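UPSTREAM OF FLC-like protein (DUF966) (Arabidopsis thaliana, PDB 6RSN) polymerises through the DIX-like domain that makes up this chain, and helps plant cells read polarity cues and orient their divisions. Local coordinates at residues 7-12 / 19-24; 34-39 / 76-81; 58-63 / 85-90. The protein carries 1 engineered substitution. One frame throughout, in Å; residues are numbered along the deposited sequence.

Interaction 1 of 3, residues 7-12 / 19-24; sequences PVVYYL and DHPHFI
Val8 with Ile24 and Tyr10 with His22 form hydrogen-bonded antiparallel pairs, Val9 and Phe23 the non-hydrogen-bonded pair between them, and the short strand axes approach to 4.8 Å with 153° between their N-to-C directions. Two backbone bonds close each hydrogen-bonded pair; Val8 N to Ile24 O is 2.8 Å. Past the last pair, a water accepts from Leu12 N and donates to His20 O, and so joins the two backbones.

On the face of Tyr10 and His22, the contact is a CH-pi one. His22 CB stands over the Tyr10 ring, off-centre toward its rim, 3.4 Å from CZ of Tyr10. The Tyr10 CG sits between the backbone N and the carbonyl carbon (chi1 66°), which brings the ring across to this partner strand. The imidazole of His22 is nearly parallel to the phenol ring but slid aside, with little overlap. Ile24 CG2 meets the ring edge, 4.1 Å from Tyr10 CE1.

On the other side, Pro21 lies alongside Tyr11. Its CB is over the centre of the Tyr11 ring and 3.6 Å from CE2 of Tyr11. Val9 CG1 packs on the same Pro21 CB at 3.6 Å, while Val9 CG2 reaches the edge of the Phe23 ring. Farther along, Pro7 CB touches Phe23 CE2 at 3.4 Å.

This is the first beta hairpin of the ubiquitin-like fold. Helix 36-47 packs on the Tyr10 face: Leu43 touches Tyr10 and Ile24, and Arg47 NH2 hydrogen-bonds Tyr10 OH. The other edge of strand 5-13 is hydrogen-bonded to strand 86-92.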
# COMPACT_ATOMS: atom_id res chain seq x y z
N PRO A 7 3.63 -3.55 -9.92
CA PRO A 7 2.87 -4.52 -9.13
C PRO A 7 2.83 -4.12 -7.65
O PRO A 7 3.85 -3.79 -7.08
CB PRO A 7 3.69 -5.81 -9.33
CG PRO A 7 5.16 -5.33 -9.61
CD PRO A 7 5.00 -4.00 -10.32
N VAL A 8 1.65 -4.15 -7.03
CA VAL A 8 1.54 -3.86 -5.60
C VAL A 8 0.78 -4.98 -4.92
O VAL A 8 -0.31 -5.34 -5.37
CB VAL A 8 0.87 -2.49 -5.38
CG1 VAL A 8 0.70 -2.20 -3.89
CG2 VAL A 8 1.67 -1.36 -6.05
N VAL A 9 1.31 -5.50 -3.80
CA VAL A 9 0.57 -6.45 -2.98
C VAL A 9 0.14 -5.70 -1.72
O VAL A 9 0.95 -4.97 -1.17
CB VAL A 9 1.40 -7.71 -2.61
CG1 VAL A 9 0.76 -8.56 -1.51
CG2 VAL A 9 1.64 -8.61 -3.84
N TYR A 10 -1.13 -5.86 -1.31
CA TYR A 10 -1.52 -5.23 -0.04
C TYR A 10 -2.30 -6.21 0.84
O TYR A 10 -3.11 -7.05 0.37
CB TYR A 10 -2.29 -3.90 -0.24
CG TYR A 10 -3.65 -4.00 -0.90
CD1 TYR A 10 -3.79 -3.95 -2.27
CD2 TYR A 10 -4.80 -4.19 -0.14
CE1 TYR A 10 -5.04 -4.04 -2.88
CE2 TYR A 10 -6.06 -4.27 -0.72
CZ TYR A 10 -6.18 -4.24 -2.10
OH TYR A 10 -7.42 -4.33 -2.68
N TYR A 11 -2.11 -6.08 2.17
CA TYR A 11 -2.81 -6.86 3.18
C TYR A 11 -3.78 -5.93 3.90
O TYR A 11 -3.44 -4.77 4.18
CB TYR A 11 -1.82 -7.32 4.26
CG TYR A 11 -0.87 -8.38 3.77
CD1 TYR A 11 0.28 -8.01 3.08
CD2 TYR A 11 -1.13 -9.72 4.00
CE1 TYR A 11 1.16 -8.99 2.66
CE2 TYR A 11 -0.26 -10.72 3.55
CZ TYR A 11 0.89 -10.33 2.89
OH TYR A 11 1.81 -11.23 2.40
N LEU A 12 -5.04 -6.34 4.02
CA LEU A 12 -5.92 -5.51 4.86
C LEU A 12 -6.05 -6.17 6.22
O LEU A 12 -6.20 -7.39 6.30
CB LEU A 12 -7.34 -5.46 4.27
CG LEU A 12 -7.39 -4.82 2.90
CD1 LEU A 12 -8.86 -4.78 2.41
CD2 LEU A 12 -6.79 -3.39 2.97
N ASP A 19 -7.52 -12.40 6.23
CA ASP A 19 -7.64 -12.63 4.79
C ASP A 19 -6.29 -12.56 4.04
O ASP A 19 -5.31 -11.93 4.47
CB ASP A 19 -8.73 -11.74 4.16
CG ASP A 19 -9.02 -12.00 2.68
OD1 ASP A 19 -9.06 -13.21 2.28
OD2 ASP A 19 -9.19 -11.00 1.92
N HIS A 20 -6.26 -13.24 2.89
CA HIS A 20 -5.12 -13.24 2.00
C HIS A 20 -4.93 -11.81 1.51
O HIS A 20 -5.88 -10.99 1.50
CB HIS A 20 -5.43 -14.08 0.75
CG HIS A 20 -5.88 -15.46 1.01
ND1 HIS A 20 -5.12 -16.35 1.77
CD2 HIS A 20 -6.99 -16.12 0.60
CE1 HIS A 20 -5.74 -17.52 1.78
NE2 HIS A 20 -6.89 -17.40 1.08
N PRO A 21 -3.70 -11.49 1.13
CA PRO A 21 -3.41 -10.25 0.47
C PRO A 21 -4.03 -10.23 -0.92
O PRO A 21 -4.59 -11.21 -1.37
CB PRO A 21 -1.88 -10.21 0.39
CG PRO A 21 -1.51 -11.69 0.29
CD PRO A 21 -2.51 -12.37 1.21
N HIS A 22 -4.02 -9.01 -1.45
CA HIS A 22 -4.50 -8.69 -2.77
C HIS A 22 -3.32 -8.27 -3.63
O HIS A 22 -2.36 -7.69 -3.13
CB HIS A 22 -5.49 -7.51 -2.68
CG HIS A 22 -6.84 -7.96 -2.25
ND1 HIS A 22 -7.17 -8.15 -0.91
CD2 HIS A 22 -7.92 -8.32 -2.97
CE1 HIS A 22 -8.43 -8.57 -0.85
NE2 HIS A 22 -8.89 -8.71 -2.07
N PHE A 23 -3.41 -8.55 -4.94
CA PHE A 23 -2.46 -8.07 -5.92
C PHE A 23 -3.14 -7.13 -6.90
O PHE A 23 -4.17 -7.52 -7.45
CB PHE A 23 -1.88 -9.23 -6.75
CG PHE A 23 -0.98 -8.74 -7.87
CD1 PHE A 23 -1.48 -8.40 -9.12
CD2 PHE A 23 0.38 -8.55 -7.65
CE1 PHE A 23 -0.63 -7.97 -10.15
CE2 PHE A 23 1.23 -8.13 -8.68
CZ PHE A 23 0.73 -7.83 -9.93
N ILE A 24 -2.57 -5.92 -7.11
CA ILE A 24 -3.07 -5.02 -8.14
C ILE A 24 -1.90 -4.48 -8.95
O ILE A 24 -0.78 -4.46 -8.44
CB ILE A 24 -3.87 -3.86 -7.53
CG1 ILE A 24 -3.08 -3.08 -6.47
CG2 ILE A 24 -5.19 -4.37 -6.92
CD1 ILE A 24 -3.74 -1.75 -5.98
O HOH W 1 -6.15 -8.63 2.72

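Interaction 2 of 3, residues 34-39 / 76-81; sequences LYLKDV and DFIFPV
Tyr35 and Phe77 lie opposite each other as an antiparallel non-hydrogen-bonded pair, CA to CA 4.3 Å, in a short and weakly bonded two-stranded sheet. Ile78 N donates to Leu34 O at 2.8 Å. Leu36 N donates to Asp76 O at 2.9 Å, so the start of the helix is tied to the other segment. A water bridges Leu34 N and Ile78 O.

The aromatic pair is T-shaped. The edge of Phe77 is turned to the face of Tyr35, with planes at 88° and Phe77 CD1 3.7 Å from Tyr35 CZ. Phe77 has its CG opposite the backbone N (chi1 -176°), a turn that carries CD1 to the tyrosine ring. With alanine in place of Tyr35, the Phe77 edge would probably lose its aromatic partner and the phenylalanine could turn more freely.

Tyr35 is the N-cap of the helix. Its backbone N donates to Asp38 OD2 at 2.9 Å, on the anti side of the carboxylate and out of its plane. With Asp38 three residues on, this is the backbone-to-side-chain half of a capping box. Asp38 OD1 is hydrogen-bonded to Ser29 OG.

On the buried face, Ile78 CD1 is the shared apolar point. It lies 3.9 Å from Leu34 CD2 and 4.0 Å from Val39 CG2, and close to Leu36 CA. Behind this cluster stands the main sheet: Tyr86 of strand 86-92 touches Leu34 and Ile78, and Trp57 of strand 55-63 touches Leu36.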
# COMPACT_ATOMS: atom_id res chain seq x y z
N LEU A 34 6.90 5.34 -6.89
CA LEU A 34 5.49 5.21 -6.57
C LEU A 34 5.17 6.05 -5.33
O LEU A 34 5.97 6.06 -4.39
CB LEU A 34 5.32 3.74 -6.23
CG LEU A 34 3.92 3.35 -5.72
CD1 LEU A 34 2.86 3.46 -6.79
CD2 LEU A 34 4.00 1.98 -5.11
N TYR A 35 4.03 6.76 -5.37
CA TYR A 35 3.55 7.52 -4.21
C TYR A 35 2.26 6.89 -3.70
O TYR A 35 1.52 6.28 -4.48
CB TYR A 35 3.29 8.98 -4.59
CG TYR A 35 4.58 9.71 -4.93
CD1 TYR A 35 5.25 9.48 -6.11
CD2 TYR A 35 5.15 10.57 -4.01
CE1 TYR A 35 6.45 10.12 -6.41
CE2 TYR A 35 6.33 11.25 -4.31
CZ TYR A 35 6.98 11.01 -5.50
OH TYR A 35 8.14 11.72 -5.68
N LEU A 36 2.00 7.14 -2.42
CA LEU A 36 0.80 6.51 -1.88
C LEU A 36 -0.44 6.95 -2.68
O LEU A 36 -1.36 6.15 -2.94
CB LEU A 36 0.65 6.75 -0.37
CG LEU A 36 -0.69 6.22 0.19
CD1 LEU A 36 -0.76 4.67 0.15
CD2 LEU A 36 -0.90 6.60 1.68
N LYS A 37 -0.44 8.23 -3.09
CA LYS A 37 -1.56 8.74 -3.86
C LYS A 37 -1.76 7.92 -5.14
O LYS A 37 -2.89 7.77 -5.57
CB LYS A 37 -1.39 10.24 -4.17
CG LYS A 37 -0.20 10.56 -5.02
CD LYS A 37 0.01 12.07 -5.30
CE LYS A 37 0.73 12.25 -6.62
NZ LYS A 37 2.21 12.17 -6.50
N ASP A 38 -0.70 7.38 -5.77
CA ASP A 38 -0.85 6.56 -6.99
C ASP A 38 -1.66 5.28 -6.69
O ASP A 38 -2.56 4.89 -7.46
CB ASP A 38 0.49 6.18 -7.60
CG ASP A 38 1.29 7.41 -8.02
OD1 ASP A 38 0.68 8.31 -8.58
OD2 ASP A 38 2.50 7.45 -7.79
N VAL A 39 -1.31 4.61 -5.56
CA VAL A 39 -1.98 3.41 -5.05
C VAL A 39 -3.42 3.72 -4.71
O VAL A 39 -4.34 3.00 -5.15
CB VAL A 39 -1.26 2.83 -3.83
CG1 VAL A 39 -2.05 1.61 -3.29
CG2 VAL A 39 0.21 2.52 -4.18
N ASP A 76 3.27 10.82 0.44
CA ASP A 76 4.54 10.16 0.67
C ASP A 76 4.95 9.23 -0.47
O ASP A 76 4.13 8.55 -1.12
CB ASP A 76 4.60 9.36 1.98
CG ASP A 76 4.57 10.20 3.24
OD1 ASP A 76 4.81 11.45 3.14
OD2 ASP A 76 4.39 9.60 4.33
N PHE A 77 6.27 9.17 -0.68
CA PHE A 77 6.92 8.26 -1.61
C PHE A 77 7.00 6.91 -0.92
O PHE A 77 7.17 6.81 0.31
CB PHE A 77 8.36 8.77 -1.82
CG PHE A 77 9.24 8.06 -2.81
CD1 PHE A 77 9.25 8.43 -4.15
CD2 PHE A 77 10.04 6.99 -2.43
CE1 PHE A 77 10.08 7.82 -5.08
CE2 PHE A 77 10.88 6.39 -3.37
CZ PHE A 77 10.89 6.78 -4.68
N ILE A 78 6.83 5.85 -1.73
CA ILE A 78 6.87 4.51 -1.20
C ILE A 78 8.14 3.81 -1.67
O ILE A 78 8.40 3.73 -2.85
CB ILE A 78 5.64 3.70 -1.67
CG1 ILE A 78 4.33 4.33 -1.17
CG2 ILE A 78 5.78 2.28 -1.14
CD1 ILE A 78 3.06 3.61 -1.65
N PHE A 79 8.95 3.33 -0.71
CA PHE A 79 10.11 2.55 -1.09
C PHE A 79 9.76 1.06 -1.25
O PHE A 79 9.01 0.50 -0.44
CB PHE A 79 11.18 2.74 -0.02
CG PHE A 79 11.63 4.17 0.13
CD1 PHE A 79 12.55 4.71 -0.76
CD2 PHE A 79 11.09 4.99 1.09
CE1 PHE A 79 12.96 6.02 -0.59
CE2 PHE A 79 11.49 6.31 1.26
CZ PHE A 79 12.48 6.82 0.43
N PRO A 80 10.38 0.36 -2.23
CA PRO A 80 10.18 -1.08 -2.41
C PRO A 80 10.93 -1.92 -1.37
O PRO A 80 11.88 -1.44 -0.74
CB PRO A 80 10.82 -1.34 -3.78
CG PRO A 80 11.95 -0.33 -3.81
CD PRO A 80 11.33 0.91 -3.20
N VAL A 81 10.51 -3.18 -1.24
CA VAL A 81 11.19 -4.17 -0.41
C VAL A 81 11.60 -5.34 -1.31
O VAL A 81 10.79 -5.81 -2.12
CB VAL A 81 10.30 -4.60 0.78
CG1 VAL A 81 9.26 -5.66 0.42
CG2 VAL A 81 11.11 -4.99 2.00
O HOH W 2 9.09 3.81 -5.38

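Interaction 3 of 3, residues 58-63 / 85-90; sequences SSKRTY and EYVLKG
Ser58 and Lys89 form an antiparallel hydrogen-bonded pair, and Ser59 and Leu88 the non-hydrogen-bonded pair next to it. Ser58 N donates to Lys89 O at 2.9 Å, in the carbonyl plane. The return bond, Lys89 N to Ser58 O, is 3.1 Å, and its donor lies well above the carbonyl plane. Lys60 N donates almost straight to Val87 O at 2.9 Å.

Two waters extend the pairing. One donates to Lys89 O, giving that acceptor a second partner. It also hydrogen-bonds Ser58 OG at 2.8 Å, but in one of two conformers of that serine, so this link is doubtful. The other accepts from Val87 N at 3.1 Å and is near enough to Lys60 O to donate to it. It fills in where the strands, at 133°, diverge and Lys60 and Val87 no longer close a second direct bond.

Side-chain contact is slight. Leu88 CD2 reaches Ser59 CB at 3.6 Å, and the CB atoms of Lys60 and Val87 are 4.1 Å apart.

Both strands are inner ones of the five-stranded sheet. Strand 66-71 flanks 55-63, with Trp69 touching Ser58 and Lys60 and in cation-pi contact with Lys89. Strand 5-13 flanks 86-92, where Leu88 hydrogen-bonds Val9 and Tyr11 through the backbone.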
# COMPACT_ATOMS: atom_id res chain seq x y z
N SER A 58 0.50 1.61 5.31
CA SER A 58 1.90 1.47 5.67
C SER A 58 2.58 0.73 4.52
O SER A 58 1.92 0.09 3.69
CB SER A 58 2.05 0.72 6.98
OG SER A 58 1.50 1.44 8.10
N SER A 59 3.91 0.84 4.45
CA SER A 59 4.63 -0.01 3.51
C SER A 59 5.67 -0.81 4.29
O SER A 59 6.22 -0.36 5.30
CB SER A 59 5.27 0.80 2.38
OG SER A 59 6.27 1.66 2.93
N LYS A 60 5.89 -2.04 3.83
CA LYS A 60 6.89 -2.87 4.48
C LYS A 60 8.30 -2.35 4.16
O LYS A 60 8.69 -2.06 3.02
CB LYS A 60 6.68 -4.29 3.95
CG LYS A 60 7.41 -5.39 4.71
CD LYS A 60 7.22 -6.70 3.94
CE LYS A 60 7.72 -7.87 4.74
NZ LYS A 60 7.84 -9.10 3.92
N ARG A 61 9.14 -2.28 5.20
CA ARG A 61 10.47 -1.73 5.04
C ARG A 61 11.47 -2.51 5.92
O ARG A 61 11.11 -2.93 7.00
CB ARG A 61 10.36 -0.26 5.47
CG ARG A 61 11.70 0.41 5.69
CD ARG A 61 12.00 1.08 4.36
NE ARG A 61 10.97 2.12 4.13
CZ ARG A 61 11.13 3.40 4.48
NH1 ARG A 61 12.26 3.80 5.04
NH2 ARG A 61 10.19 4.29 4.21
N THR A 62 12.74 -2.68 5.51
CA THR A 62 13.70 -3.40 6.36
C THR A 62 13.94 -2.67 7.68
O THR A 62 13.96 -1.43 7.72
CB THR A 62 15.00 -3.77 5.63
OG1 THR A 62 15.72 -2.55 5.52
CG2 THR A 62 14.78 -4.36 4.27
N TYR A 63 14.12 -3.44 8.77
CA TYR A 63 14.34 -2.91 10.10
C TYR A 63 14.99 -3.99 10.97
O TYR A 63 14.39 -5.05 11.17
CB TYR A 63 12.97 -2.47 10.68
CG TYR A 63 12.99 -2.05 12.13
CD1 TYR A 63 13.58 -0.87 12.53
CD2 TYR A 63 12.42 -2.87 13.10
CE1 TYR A 63 13.64 -0.49 13.87
CE2 TYR A 63 12.45 -2.50 14.44
CZ TYR A 63 13.03 -1.31 14.82
OH TYR A 63 13.01 -0.96 16.13
N GLU A 85 9.72 -4.99 -5.23
CA GLU A 85 8.52 -5.53 -4.62
C GLU A 85 7.93 -4.51 -3.66
O GLU A 85 8.64 -4.05 -2.74
CB GLU A 85 8.88 -6.77 -3.82
CG GLU A 85 7.82 -7.84 -3.85
CD GLU A 85 8.25 -9.03 -3.02
OE1 GLU A 85 9.05 -9.83 -3.55
OE2 GLU A 85 7.82 -9.15 -1.84
N TYR A 86 6.65 -4.18 -3.90
CA TYR A 86 5.89 -3.22 -3.11
C TYR A 86 4.85 -3.99 -2.32
O TYR A 86 4.01 -4.69 -2.92
CB TYR A 86 5.19 -2.13 -3.93
CG TYR A 86 6.13 -1.19 -4.63
CD1 TYR A 86 6.80 -0.20 -3.92
CD2 TYR A 86 6.33 -1.28 -6.00
CE1 TYR A 86 7.66 0.69 -4.54
CE2 TYR A 86 7.20 -0.41 -6.64
CZ TYR A 86 7.84 0.59 -5.92
OH TYR A 86 8.71 1.44 -6.54
N VAL A 87 4.94 -3.86 -0.98
CA VAL A 87 4.02 -4.59 -0.09
C VAL A 87 3.51 -3.58 0.91
O VAL A 87 4.31 -2.97 1.62
CB VAL A 87 4.69 -5.76 0.68
CG1 VAL A 87 3.70 -6.40 1.63
CG2 VAL A 87 5.29 -6.84 -0.23
N LEU A 88 2.18 -3.45 0.95
CA LEU A 88 1.57 -2.48 1.84
C LEU A 88 0.66 -3.23 2.80
O LEU A 88 0.21 -4.35 2.53
CB LEU A 88 0.67 -1.54 1.02
CG LEU A 88 1.30 -0.80 -0.17
CD1 LEU A 88 0.31 0.15 -0.80
CD2 LEU A 88 2.59 -0.06 0.16
N LYS A 89 0.25 -2.50 3.85
CA LYS A 89 -0.76 -2.97 4.78
C LYS A 89 -1.71 -1.80 4.98
O LYS A 89 -1.32 -0.68 5.19
CB LYS A 89 -0.16 -3.43 6.10
CG LYS A 89 -1.16 -3.94 7.15
CD LYS A 89 -0.35 -4.11 8.42
CE LYS A 89 -0.90 -5.03 9.45
NZ LYS A 89 -0.34 -4.63 10.78
N GLY A 90 -3.02 -2.06 4.76
CA GLY A 90 -4.04 -1.11 5.22
C GLY A 90 -4.64 -1.61 6.51
O GLY A 90 -5.21 -2.70 6.55
O HOH W 3 -1.00 0.19 8.26
O HOH W 4 7.15 -2.05 0.26

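In the fold
Interactions 1 and 3 belong to the same mixed sheet, their centres 11 Å apart. Strands 5-13 and 86-92 join them, with a probable hydrogen bond from Gly90 N to Tyr11 O at 2.8 Å. Interaction 2, the small second sheet and the start of helix 36-47, packs beside them. Its centre is 10 Å from that of interaction 3, and Leu34 CD2 packs on Val8 CG2 of interaction 1 at 4.2 Å. A sulfate, probably from the crystallisation liquor, lies about 3 Å from the His22 side chain. Strands 22-27 and 66-71 are outermost within the chain, consistent with the edge-strand, head-to-tail polymerisation known for DIX domains.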